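Local coordinates for cyclohexadienyl dehydratase (Synthetic construct, PDB 5JOS), which probably catalyses the dehydration of prephenate and arogenate in phenylalanine biosynthesis, with the fold of a periplasmic solute-binding protein, at residues T112-F123 with Y188-L199; D133-N144 with G173-D181. All coordinates share one frame; numbering follows the deposited sequence.

Of the strands in the two contacts, 111-116 comes first from the N terminus, and then 135-138. Helix 143-151, strand 156-159 and helix 166-171 lead on to strand 177-181. Contact 2 closes the inner loop by pairing 135-138 with 177-181 in parallel. Helix 182-190 then carries the chain to strand 195-197, which turns back on 111-116 in contact 1. The outer loop therefore encloses the inner one. Both contacts belong to one mixed sheet, in which 111-116 and 177-181 are neighbours. Leu-114 N lies 2.9 Å from Met-178 O at that seam. Arg-116 also reaches from contact 1 to Ala-175 and Asp-176 of contact 2.

Contact 1: T112-F123 with Y188-L199; sequences TPLVRKEDADKF and YAKKHPGLAAVL. With NA (sodium ion), chain B.
Leu-114 spreads its two methyls over the last turn of helix 182-190. Its CG stands anti to the backbone N (chi1 175°), which sends the fork toward that helix. CD2 lies 4.0 Å from Tyr-188 CB, while CD1 rests on Ala-189 CB and Leu-195 CB. Cut back to alanine, this position would lose both methyls, which would probably open a gap between sheet and helix and leave Tyr-188 CB and Ala-189 CB without this apolar mate. On the face of Val-115 and Ala-196, Val-115 CG2 meets Val-198 CG2 at 3.9 Å. Ala-120 CB, also of 112-123, comes against Ala-196 CB. The strands themselves run antiparallel. Val-115 and Ala-196 form the hydrogen-bonded pair, with Ala-196 N to Val-115 O at 2.8 Å and a nearly straight 173°. Val-198 N extends the ladder to Pro-113 O. At the other end, Lys-117 N donates to Gly-194 O at 2.8 Å from well above the carbonyl plane. One water bridges that same carbonyl to Glu-118 OE1. The guanidinium of Arg-116 turns away to bond Ala-175 O. Next to the ladder, backbone oxygens of Ala-189, His-192 and Leu-195, with two waters, bind a sodium ion. The ion thus ties the helix end and the following turn to the edge strand. Every protein ligand is a main-chain carbonyl, so the sodium site probably depends more on backbone shape than on side-chain charge.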
loop_
_atom_site.group_PDB
_atom_site.type_symbol
_atom_site.label_atom_id
_atom_site.label_comp_id
_atom_site.label_asym_id
_atom_site.label_seq_id
_atom_site.Cartn_x
_atom_site.Cartn_y
_atom_site.Cartn_z
ATOM N N THR A 112 -6.961 -8.385 -5.795
ATOM C CA THR A 112 -7.687 -8.578 -4.561
ATOM C C THR A 112 -9.114 -9.051 -4.986
ATOM O O THR A 112 -9.776 -8.414 -5.836
ATOM C CB THR A 112 -7.801 -7.253 -3.774
ATOM O OG1 THR A 112 -6.496 -6.845 -3.329
ATOM C CG2 THR A 112 -8.626 -7.388 -2.494
ATOM N N PRO A 113 -9.560 -10.186 -4.457
ATOM C CA PRO A 113 -10.981 -10.482 -4.669
ATOM C C PRO A 113 -11.939 -9.522 -3.972
ATOM O O PRO A 113 -11.796 -9.116 -2.777
ATOM C CB PRO A 113 -11.146 -11.851 -4.056
ATOM C CG PRO A 113 -10.122 -11.904 -2.969
ATOM C CD PRO A 113 -9.000 -10.994 -3.353
ATOM N N LEU A 114 -12.987 -9.272 -4.678
ATOM C CA LEU A 114 -14.104 -8.523 -4.126
ATOM C C LEU A 114 -15.337 -9.386 -4.095
ATOM O O LEU A 114 -15.703 -9.993 -5.114
ATOM C CB LEU A 114 -14.319 -7.387 -5.074
ATOM C CG LEU A 114 -15.521 -6.467 -4.833
ATOM C CD1 LEU A 114 -15.175 -5.582 -3.696
ATOM C CD2 LEU A 114 -15.774 -5.651 -6.109
ATOM N N VAL A 115 -15.969 -9.480 -2.937
ATOM C CA VAL A 115 -16.985 -10.510 -2.696
ATOM C C VAL A 115 -18.128 -9.876 -1.942
ATOM O O VAL A 115 -18.012 -8.715 -1.498
ATOM C CB VAL A 115 -16.425 -11.649 -1.899
ATOM C CG1 VAL A 115 -15.234 -12.276 -2.647
ATOM C CG2 VAL A 115 -16.038 -11.221 -0.465
ATOM N N ARG A 116 -19.249 -10.555 -1.809
ATOM C CA ARG A 116 -20.274 -10.015 -0.934
ATOM C C ARG A 116 -19.818 -10.006 0.498
ATOM O O ARG A 116 -19.027 -10.858 0.939
ATOM C CB ARG A 116 -21.593 -10.819 -1.014
ATOM C CG ARG A 116 -22.270 -10.627 -2.345
ATOM C CD ARG A 116 -23.569 -11.403 -2.470
ATOM N NE ARG A 116 -23.290 -12.819 -2.563
ATOM C CZ ARG A 116 -22.859 -13.463 -3.654
ATOM N NH1 ARG A 116 -22.643 -12.848 -4.797
ATOM N NH2 ARG A 116 -22.677 -14.757 -3.597
ATOM N N LYS A 117 -20.367 -9.039 1.220
ATOM C CA LYS A 117 -20.050 -8.853 2.610
ATOM C C LYS A 117 -20.161 -10.171 3.436
ATOM O O LYS A 117 -19.249 -10.554 4.154
ATOM C CB LYS A 117 -20.972 -7.790 3.177
ATOM C CG LYS A 117 -21.062 -7.806 4.675
ATOM C CD LYS A 117 -20.071 -6.851 5.242
ATOM C CE LYS A 117 -20.857 -5.731 5.858
ATOM N NZ LYS A 117 -21.697 -6.266 6.980
ATOM N N GLU A 118 -21.295 -10.814 3.384
ATOM C CA GLU A 118 -21.460 -12.068 4.099
ATOM C C GLU A 118 -20.557 -13.234 3.622
ATOM O O GLU A 118 -20.501 -14.248 4.269
ATOM C CB GLU A 118 -22.907 -12.528 4.011
ATOM C CG GLU A 118 -23.318 -13.032 2.625
ATOM C CD GLU A 118 -23.903 -11.967 1.735
ATOM O OE1 GLU A 118 -23.543 -10.752 1.901
ATOM O OE2 GLU A 118 -24.710 -12.378 0.858
ATOM N N ASP A 119 -19.870 -13.110 2.508
ATOM C CA ASP A 119 -18.987 -14.180 2.052
ATOM C C ASP A 119 -17.571 -13.856 2.430
ATOM O O ASP A 119 -16.652 -14.460 1.909
ATOM C CB ASP A 119 -19.047 -14.250 0.523
ATOM C CG ASP A 119 -20.268 -14.972 0.003
ATOM O OD1 ASP A 119 -21.036 -15.455 0.783
ATOM O OD2 ASP A 119 -20.441 -15.092 -1.209
ATOM N N ALA A 120 -17.351 -12.791 3.205
ATOM C CA ALA A 120 -15.959 -12.299 3.401
ATOM C C ALA A 120 -15.012 -13.367 3.975
ATOM O O ALA A 120 -13.843 -13.539 3.543
ATOM C CB ALA A 120 -15.951 -11.081 4.329
ATOM N N ASP A 121 -15.543 -14.005 5.002
ATOM C CA ASP A 121 -14.890 -15.100 5.749
ATOM C C ASP A 121 -14.827 -16.348 4.873
ATOM O O ASP A 121 -14.002 -17.198 5.034
ATOM C CB ASP A 121 -15.749 -15.413 6.970
ATOM C CG ASP A 121 -17.220 -15.741 6.567
ATOM O OD1 ASP A 121 -17.787 -15.149 5.537
ATOM O OD2 ASP A 121 -17.789 -16.626 7.276
ATOM N N LYS A 122 -15.723 -16.431 3.911
ATOM C CA LYS A 122 -15.828 -17.607 3.112
ATOM C C LYS A 122 -14.822 -17.626 1.987
ATOM O O LYS A 122 -14.508 -18.696 1.523
ATOM C CB LYS A 122 -17.231 -17.694 2.575
ATOM C CG LYS A 122 -17.329 -18.550 1.368
ATOM C CD LYS A 122 -18.757 -18.634 0.882
ATOM C CE LYS A 122 -18.808 -19.770 -0.130
ATOM N NZ LYS A 122 -20.127 -19.915 -0.775
ATOM N N PHE A 123 -14.325 -16.478 1.523
ATOM C CA PHE A 123 -13.347 -16.497 0.464
ATOM C C PHE A 123 -12.083 -15.800 0.934
ATOM O O PHE A 123 -11.911 -14.583 0.735
ATOM C CB PHE A 123 -13.889 -15.785 -0.773
ATOM C CG PHE A 123 -15.039 -16.493 -1.445
ATOM C CD1 PHE A 123 -14.852 -17.703 -2.057
ATOM C CD2 PHE A 123 -16.286 -15.887 -1.542
ATOM C CE1 PHE A 123 -15.903 -18.345 -2.727
ATOM C CE2 PHE A 123 -17.337 -16.486 -2.216
ATOM C CZ PHE A 123 -17.154 -17.722 -2.818
ATOM N N TYR A 188 -14.530 -0.109 -4.288
ATOM C CA TYR A 188 -15.852 -0.691 -4.355
ATOM C C TYR A 188 -16.369 -1.233 -3.043
ATOM O O TYR A 188 -17.533 -0.998 -2.719
ATOM C CB TYR A 188 -15.970 -1.774 -5.374
ATOM C CG TYR A 188 -15.687 -1.310 -6.787
ATOM C CD1 TYR A 188 -16.376 -0.254 -7.366
ATOM C CD2 TYR A 188 -14.775 -2.056 -7.600
ATOM C CE1 TYR A 188 -16.093 0.143 -8.703
ATOM C CE2 TYR A 188 -14.505 -1.703 -8.913
ATOM C CZ TYR A 188 -15.159 -0.608 -9.458
ATOM O OH TYR A 188 -14.804 -0.304 -10.732
ATOM N N ALA A 189 -15.527 -1.892 -2.248
ATOM C CA ALA A 189 -15.976 -2.306 -0.948
ATOM C C ALA A 189 -16.212 -1.168 -0.037
ATOM O O ALA A 189 -17.105 -1.205 0.822
ATOM C CB ALA A 189 -14.994 -3.285 -0.344
ATOM N N LYS A 190 -15.417 -0.128 -0.087
ATOM C CA LYS A 190 -15.772 0.896 0.853
ATOM C C LYS A 190 -17.088 1.588 0.542
ATOM O O LYS A 190 -17.762 1.990 1.450
ATOM C CB LYS A 190 -14.675 1.878 1.132
ATOM C CG LYS A 190 -14.300 2.891 0.126
ATOM C CD LYS A 190 -13.258 3.819 0.774
ATOM C CE LYS A 190 -12.681 4.774 -0.267
ATOM N NZ LYS A 190 -12.273 6.010 0.478
ATOM N N LYS A 191 -17.464 1.610 -0.722
ATOM C CA LYS A 191 -18.573 2.447 -1.190
ATOM C C LYS A 191 -19.828 1.643 -1.451
ATOM O O LYS A 191 -20.793 2.179 -1.977
ATOM C CB LYS A 191 -18.130 3.210 -2.487
ATOM C CG LYS A 191 -17.178 4.351 -2.093
ATOM C CD LYS A 191 -17.126 5.461 -3.166
ATOM C CE LYS A 191 -16.838 6.796 -2.504
ATOM N NZ LYS A 191 -16.480 7.797 -3.550
ATOM N N HIS A 192 -19.806 0.367 -1.073
ATOM C CA HIS A 192 -20.976 -0.459 -1.174
ATOM C C HIS A 192 -21.171 -1.297 0.105
ATOM O O HIS A 192 -20.304 -2.081 0.460
ATOM C CB HIS A 192 -20.848 -1.344 -2.379
ATOM C CG HIS A 192 -22.128 -1.960 -2.824
ATOM N ND1 HIS A 192 -22.934 -2.736 -2.001
ATOM C CD2 HIS A 192 -22.769 -1.905 -4.021
ATOM C CE1 HIS A 192 -23.995 -3.143 -2.680
ATOM N NE2 HIS A 192 -23.900 -2.674 -3.916
ATOM N N PRO A 193 -22.311 -1.157 0.801
ATOM C CA PRO A 193 -22.498 -1.872 2.037
ATOM C C PRO A 193 -22.578 -3.376 1.900
ATOM O O PRO A 193 -22.525 -4.085 2.887
ATOM C CB PRO A 193 -23.817 -1.337 2.550
ATOM C CG PRO A 193 -24.571 -0.936 1.296
ATOM C CD PRO A 193 -23.514 -0.413 0.405
ATOM N N GLY A 194 -22.825 -3.845 0.703
ATOM C CA GLY A 194 -23.037 -5.265 0.440
ATOM C C GLY A 194 -21.747 -5.938 -0.005
ATOM O O GLY A 194 -21.728 -7.109 -0.289
ATOM N N LEU A 195 -20.667 -5.202 -0.125
ATOM C CA LEU A 195 -19.404 -5.824 -0.698
ATOM C C LEU A 195 -18.251 -5.689 0.292
ATOM O O LEU A 195 -18.222 -4.768 1.139
ATOM C CB LEU A 195 -18.987 -5.167 -1.987
ATOM C CG LEU A 195 -19.938 -5.175 -3.184
ATOM C CD1 LEU A 195 -19.398 -4.398 -4.354
ATOM C CD2 LEU A 195 -20.130 -6.549 -3.695
ATOM N N ALA A 196 -17.353 -6.649 0.225
ATOM C CA ALA A 196 -16.147 -6.670 1.009
ATOM C C ALA A 196 -14.948 -7.043 0.155
ATOM O O ALA A 196 -15.042 -7.767 -0.834
ATOM C CB ALA A 196 -16.292 -7.671 2.137
ATOM N N ALA A 197 -13.820 -6.432 0.441
ATOM C CA ALA A 197 -12.557 -6.766 -0.283
ATOM C C ALA A 197 -11.790 -7.656 0.633
ATOM O O ALA A 197 -11.665 -7.332 1.783
ATOM C CB ALA A 197 -11.702 -5.522 -0.533
ATOM N N VAL A 198 -11.231 -8.745 0.168
ATOM C CA VAL A 198 -10.455 -9.625 1.067
ATOM C C VAL A 198 -8.985 -9.641 0.660
ATOM O O VAL A 198 -8.691 -10.021 -0.435
ATOM C CB VAL A 198 -11.008 -11.057 0.997
ATOM C CG1 VAL A 198 -10.320 -11.928 2.041
ATOM C CG2 VAL A 198 -12.506 -11.037 1.250
ATOM N N LEU A 199 -8.055 -9.187 1.493
ATOM C CA LEU A 199 -6.633 -9.154 1.086
ATOM C C LEU A 199 -6.080 -10.589 1.227
ATOM O O LEU A 199 -6.314 -11.231 2.191
ATOM C CB LEU A 199 -5.751 -8.177 1.850
ATOM C CG LEU A 199 -6.002 -6.653 1.789
ATOM C CD1 LEU A 199 -4.942 -6.004 2.686
ATOM C CD2 LEU A 199 -5.986 -6.159 0.316
HETATM NA NA NA B . -18.611 -2.429 2.032
HETATM O O HOH W 1 -24.023 -8.695 0.274
HETATM O O HOH W 2 -19.787 -3.645 3.741
HETATM O O HOH W 3 -16.797 -2.444 3.497
#

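Contact 2: D133-N144 with G173-D181; sequences DVRVAVNPGGTN and GRADVMITD
Asp-176 OD2 is gripped by two donors of one residue, Arg-135 N at 2.8 Å and Arg-135 NE at 3.1 Å. The backbone N-H comes from the anti side of the carboxylate, whereas NE approaches from above its plane. Arg-135 NH2 reaches Asp-176 OD1 at 3.0 Å with an angle of 172°. The guanidinium thus holds the carboxylate side-on, one nitrogen to each oxygen, with the two planes 51° apart. A bend at chi3 (-50°) folds the arginine back over 173-176. There NH2 also donates to Gly-173 O, and the peptide between Arg-174 and Ala-175 lies over one guanidinium face, toward its rim. Asp-176 OD1 has a second salt-bridge partner in Arg-116. Arg-135 O accepts from Asp-176 N and Val-177 N, and Ala-137 N to Val-177 O (2.9 Å) continues the pairing. Val-134 CG1 meets Val-177 CG2 at 3.7 Å, and Val-136 CG1 packs on Ile-179 CG1. At the far end the Asn-144 amide lies against Ile-179 O. Asn-144 ND2 donates to Asn-139 OD1, and Asn-144 OD1 is hydrogen-bonded to Lys-111 NZ. These are neighbouring parallel strands of an alpha/beta sheet, each leading into a helix at its C-terminal end, as in the lobes of periplasmic binding proteins.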
loop_
_atom_site.group_PDB
_atom_site.type_symbol
_atom_site.label_atom_id
_atom_site.label_comp_id
_atom_site.label_asym_id
_atom_site.label_seq_id
_atom_site.Cartn_x
_atom_site.Cartn_y
_atom_site.Cartn_z
ATOM N N ASP A 133 -18.068 -24.395 -7.951
ATOM C CA ASP A 133 -19.328 -23.675 -7.720
ATOM C C ASP A 133 -19.094 -22.122 -7.648
ATOM O O ASP A 133 -20.037 -21.324 -7.487
ATOM C CB ASP A 133 -19.899 -24.223 -6.430
ATOM C CG ASP A 133 -18.789 -24.708 -5.523
ATOM O OD1 ASP A 133 -18.437 -25.910 -5.542
ATOM O OD2 ASP A 133 -18.177 -23.844 -4.898
ATOM N N VAL A 134 -17.862 -21.661 -7.791
ATOM C CA VAL A 134 -17.594 -20.219 -7.525
ATOM C C VAL A 134 -17.684 -19.485 -8.855
ATOM O O VAL A 134 -17.003 -19.872 -9.798
ATOM C CB VAL A 134 -16.226 -20.010 -6.840
ATOM C CG1 VAL A 134 -15.977 -18.506 -6.631
ATOM C CG2 VAL A 134 -16.182 -20.783 -5.510
ATOM N N ARG A 135 -18.552 -18.463 -8.940
ATOM C CA ARG A 135 -18.681 -17.677 -10.151
ATOM C C ARG A 135 -17.753 -16.458 -10.112
ATOM O O ARG A 135 -17.949 -15.498 -9.325
ATOM C CB ARG A 135 -20.147 -17.272 -10.410
ATOM C CG ARG A 135 -21.044 -18.468 -10.756
ATOM C CD ARG A 135 -22.524 -18.124 -10.587
ATOM N NE ARG A 135 -22.685 -17.520 -9.249
ATOM C CZ ARG A 135 -23.751 -16.841 -8.810
ATOM N NH1 ARG A 135 -24.802 -16.672 -9.579
ATOM N NH2 ARG A 135 -23.770 -16.320 -7.588
ATOM N N VAL A 136 -16.736 -16.522 -10.964
ATOM C CA VAL A 136 -15.714 -15.535 -11.055
ATOM C C VAL A 136 -15.936 -14.625 -12.202
ATOM O O VAL A 136 -16.242 -15.072 -13.293
ATOM C CB VAL A 136 -14.346 -16.195 -11.247
ATOM C CG1 VAL A 136 -13.255 -15.173 -11.513
ATOM C CG2 VAL A 136 -13.977 -16.939 -9.981
ATOM N N ALA A 137 -15.822 -13.341 -11.906
ATOM C CA ALA A 137 -16.119 -12.294 -12.883
ATOM C C ALA A 137 -14.910 -11.514 -13.221
ATOM O O ALA A 137 -14.212 -11.076 -12.324
ATOM C CB ALA A 137 -17.179 -11.351 -12.370
ATOM N N VAL A 138 -14.634 -11.350 -14.525
ATOM C CA VAL A 138 -13.533 -10.511 -14.909
ATOM C C VAL A 138 -13.876 -9.747 -16.175
ATOM O O VAL A 138 -14.757 -10.170 -16.961
ATOM C CB VAL A 138 -12.270 -11.313 -15.198
ATOM C CG1 VAL A 138 -11.823 -12.098 -13.987
ATOM C CG2 VAL A 138 -12.518 -12.244 -16.361
ATOM N N ASN A 139 -13.142 -8.655 -16.412
ATOM C CA ASN A 139 -13.186 -7.983 -17.706
ATOM C C ASN A 139 -12.258 -8.684 -18.673
ATOM O O ASN A 139 -11.346 -9.369 -18.262
ATOM C CB ASN A 139 -12.803 -6.500 -17.568
ATOM C CG ASN A 139 -11.410 -6.321 -16.974
ATOM O OD1 ASN A 139 -11.081 -6.884 -15.928
ATOM N ND2 ASN A 139 -10.583 -5.639 -17.669
ATOM N N PRO A 140 -12.454 -8.481 -19.984
ATOM C CA PRO A 140 -11.640 -9.148 -20.935
ATOM C C PRO A 140 -10.291 -8.518 -21.121
ATOM O O PRO A 140 -10.144 -7.302 -21.101
ATOM C CB PRO A 140 -12.386 -8.967 -22.286
ATOM C CG PRO A 140 -13.513 -8.050 -22.005
ATOM C CD PRO A 140 -13.386 -7.532 -20.613
ATOM N N GLY A 141 -9.332 -9.372 -21.362
ATOM C CA GLY A 141 -8.203 -8.996 -22.190
ATOM C C GLY A 141 -6.990 -8.584 -21.409
ATOM O O GLY A 141 -6.016 -8.325 -22.011
ATOM N N GLY A 142 -7.040 -8.479 -20.091
ATOM C CA GLY A 142 -5.826 -7.992 -19.346
ATOM C C GLY A 142 -5.464 -8.940 -18.199
ATOM O O GLY A 142 -5.762 -10.148 -18.211
ATOM N N THR A 143 -4.865 -8.365 -17.165
ATOM C CA THR A 143 -4.355 -9.123 -16.051
ATOM C C THR A 143 -5.439 -9.776 -15.175
ATOM O O THR A 143 -5.168 -10.819 -14.556
ATOM C CB THR A 143 -3.360 -8.219 -15.230
ATOM O OG1 THR A 143 -3.966 -6.960 -14.924
ATOM C CG2 THR A 143 -2.229 -7.898 -16.058
ATOM N N ASN A 144 -6.649 -9.193 -15.067
ATOM C CA ASN A 144 -7.673 -9.831 -14.293
ATOM C C ASN A 144 -8.066 -11.138 -14.933
ATOM O O ASN A 144 -8.127 -12.160 -14.252
ATOM C CB ASN A 144 -8.887 -8.923 -14.114
ATOM C CG ASN A 144 -8.546 -7.672 -13.376
ATOM O OD1 ASN A 144 -7.719 -7.697 -12.424
ATOM N ND2 ASN A 144 -9.172 -6.556 -13.775
ATOM N N GLY A 173 -25.611 -10.764 -6.582
ATOM C CA GLY A 173 -25.675 -12.235 -6.446
ATOM C C GLY A 173 -25.616 -12.957 -7.779
ATOM O O GLY A 173 -25.874 -14.181 -7.864
ATOM N N ARG A 174 -25.245 -12.228 -8.821
ATOM C CA ARG A 174 -25.123 -12.836 -10.126
ATOM C C ARG A 174 -23.723 -13.350 -10.388
ATOM O O ARG A 174 -23.495 -13.934 -11.402
ATOM C CB ARG A 174 -25.641 -11.888 -11.251
ATOM C CG ARG A 174 -27.172 -11.591 -11.176
ATOM C CD ARG A 174 -27.671 -10.686 -12.333
ATOM N NE ARG A 174 -27.028 -9.357 -12.307
ATOM C CZ ARG A 174 -27.525 -8.277 -11.705
ATOM N NH1 ARG A 174 -28.679 -8.315 -11.079
ATOM N NH2 ARG A 174 -26.857 -7.137 -11.717
ATOM N N ALA A 175 -22.740 -13.018 -9.534
ATOM C CA ALA A 175 -21.405 -13.606 -9.571
ATOM C C ALA A 175 -20.992 -13.625 -8.131
ATOM O O ALA A 175 -21.606 -12.945 -7.281
ATOM C CB ALA A 175 -20.462 -12.731 -10.342
ATOM N N ASP A 176 -19.927 -14.314 -7.853
ATOM C CA ASP A 176 -19.475 -14.494 -6.458
ATOM C C ASP A 176 -18.176 -13.776 -6.081
ATOM O O ASP A 176 -17.976 -13.407 -4.908
ATOM C CB ASP A 176 -19.173 -15.974 -6.242
ATOM C CG ASP A 176 -20.438 -16.833 -6.337
ATOM O OD1 ASP A 176 -21.429 -16.378 -5.768
ATOM O OD2 ASP A 176 -20.480 -17.848 -7.036
ATOM N N VAL A 177 -17.268 -13.666 -7.046
ATOM C CA VAL A 177 -15.942 -13.068 -6.801
ATOM C C VAL A 177 -15.500 -12.301 -8.031
ATOM O O VAL A 177 -15.391 -12.885 -9.112
ATOM C CB VAL A 177 -14.894 -14.158 -6.599
ATOM C CG1 VAL A 177 -13.499 -13.528 -6.400
ATOM C CG2 VAL A 177 -15.233 -15.122 -5.435
ATOM N N MET A 178 -15.203 -10.999 -7.871
ATOM C CA MET A 178 -14.642 -10.198 -8.944
ATOM C C MET A 178 -13.159 -10.084 -8.678
ATOM O O MET A 178 -12.793 -9.807 -7.554
ATOM C CB MET A 178 -15.287 -8.801 -8.971
ATOM C CG MET A 178 -14.618 -7.902 -9.997
ATOM S SD MET A 178 -15.393 -6.292 -9.801
ATOM C CE MET A 178 -14.374 -5.371 -10.949
ATOM N N ILE A 179 -12.323 -10.385 -9.685
ATOM C CA ILE A 179 -10.890 -10.186 -9.622
ATOM C C ILE A 179 -10.557 -8.879 -10.222
ATOM O O ILE A 179 -10.924 -8.636 -11.364
ATOM C CB ILE A 179 -10.086 -11.245 -10.413
ATOM C CG1 ILE A 179 -10.453 -12.605 -9.908
ATOM C CG2 ILE A 179 -8.611 -11.023 -10.319
ATOM C CD1 ILE A 179 -10.126 -12.886 -8.451
ATOM N N THR A 180 -9.868 -8.029 -9.427
ATOM C CA THR A 180 -9.511 -6.709 -9.886
ATOM C C THR A 180 -8.283 -6.223 -9.124
ATOM O O THR A 180 -7.932 -6.811 -8.111
ATOM C CB THR A 180 -10.720 -5.782 -9.706
ATOM O OG1 THR A 180 -10.464 -4.520 -10.289
ATOM C CG2 THR A 180 -11.027 -5.597 -8.304
ATOM N N ASP A 181 -7.655 -5.133 -9.579
ATOM C CA ASP A 181 -6.597 -4.491 -8.780
ATOM C C ASP A 181 -7.033 -4.131 -7.385
ATOM O O ASP A 181 -8.171 -3.729 -7.172
ATOM C CB ASP A 181 -6.063 -3.219 -9.426
ATOM C CG ASP A 181 -5.302 -3.491 -10.703
ATOM O OD1 ASP A 181 -4.719 -4.547 -10.893
ATOM O OD2 ASP A 181 -5.289 -2.625 -11.537
HETATM O O HOH W 4 -12.572 -7.651 -13.392
HETATM O O HOH W 5 -8.365 -3.961 -12.413
#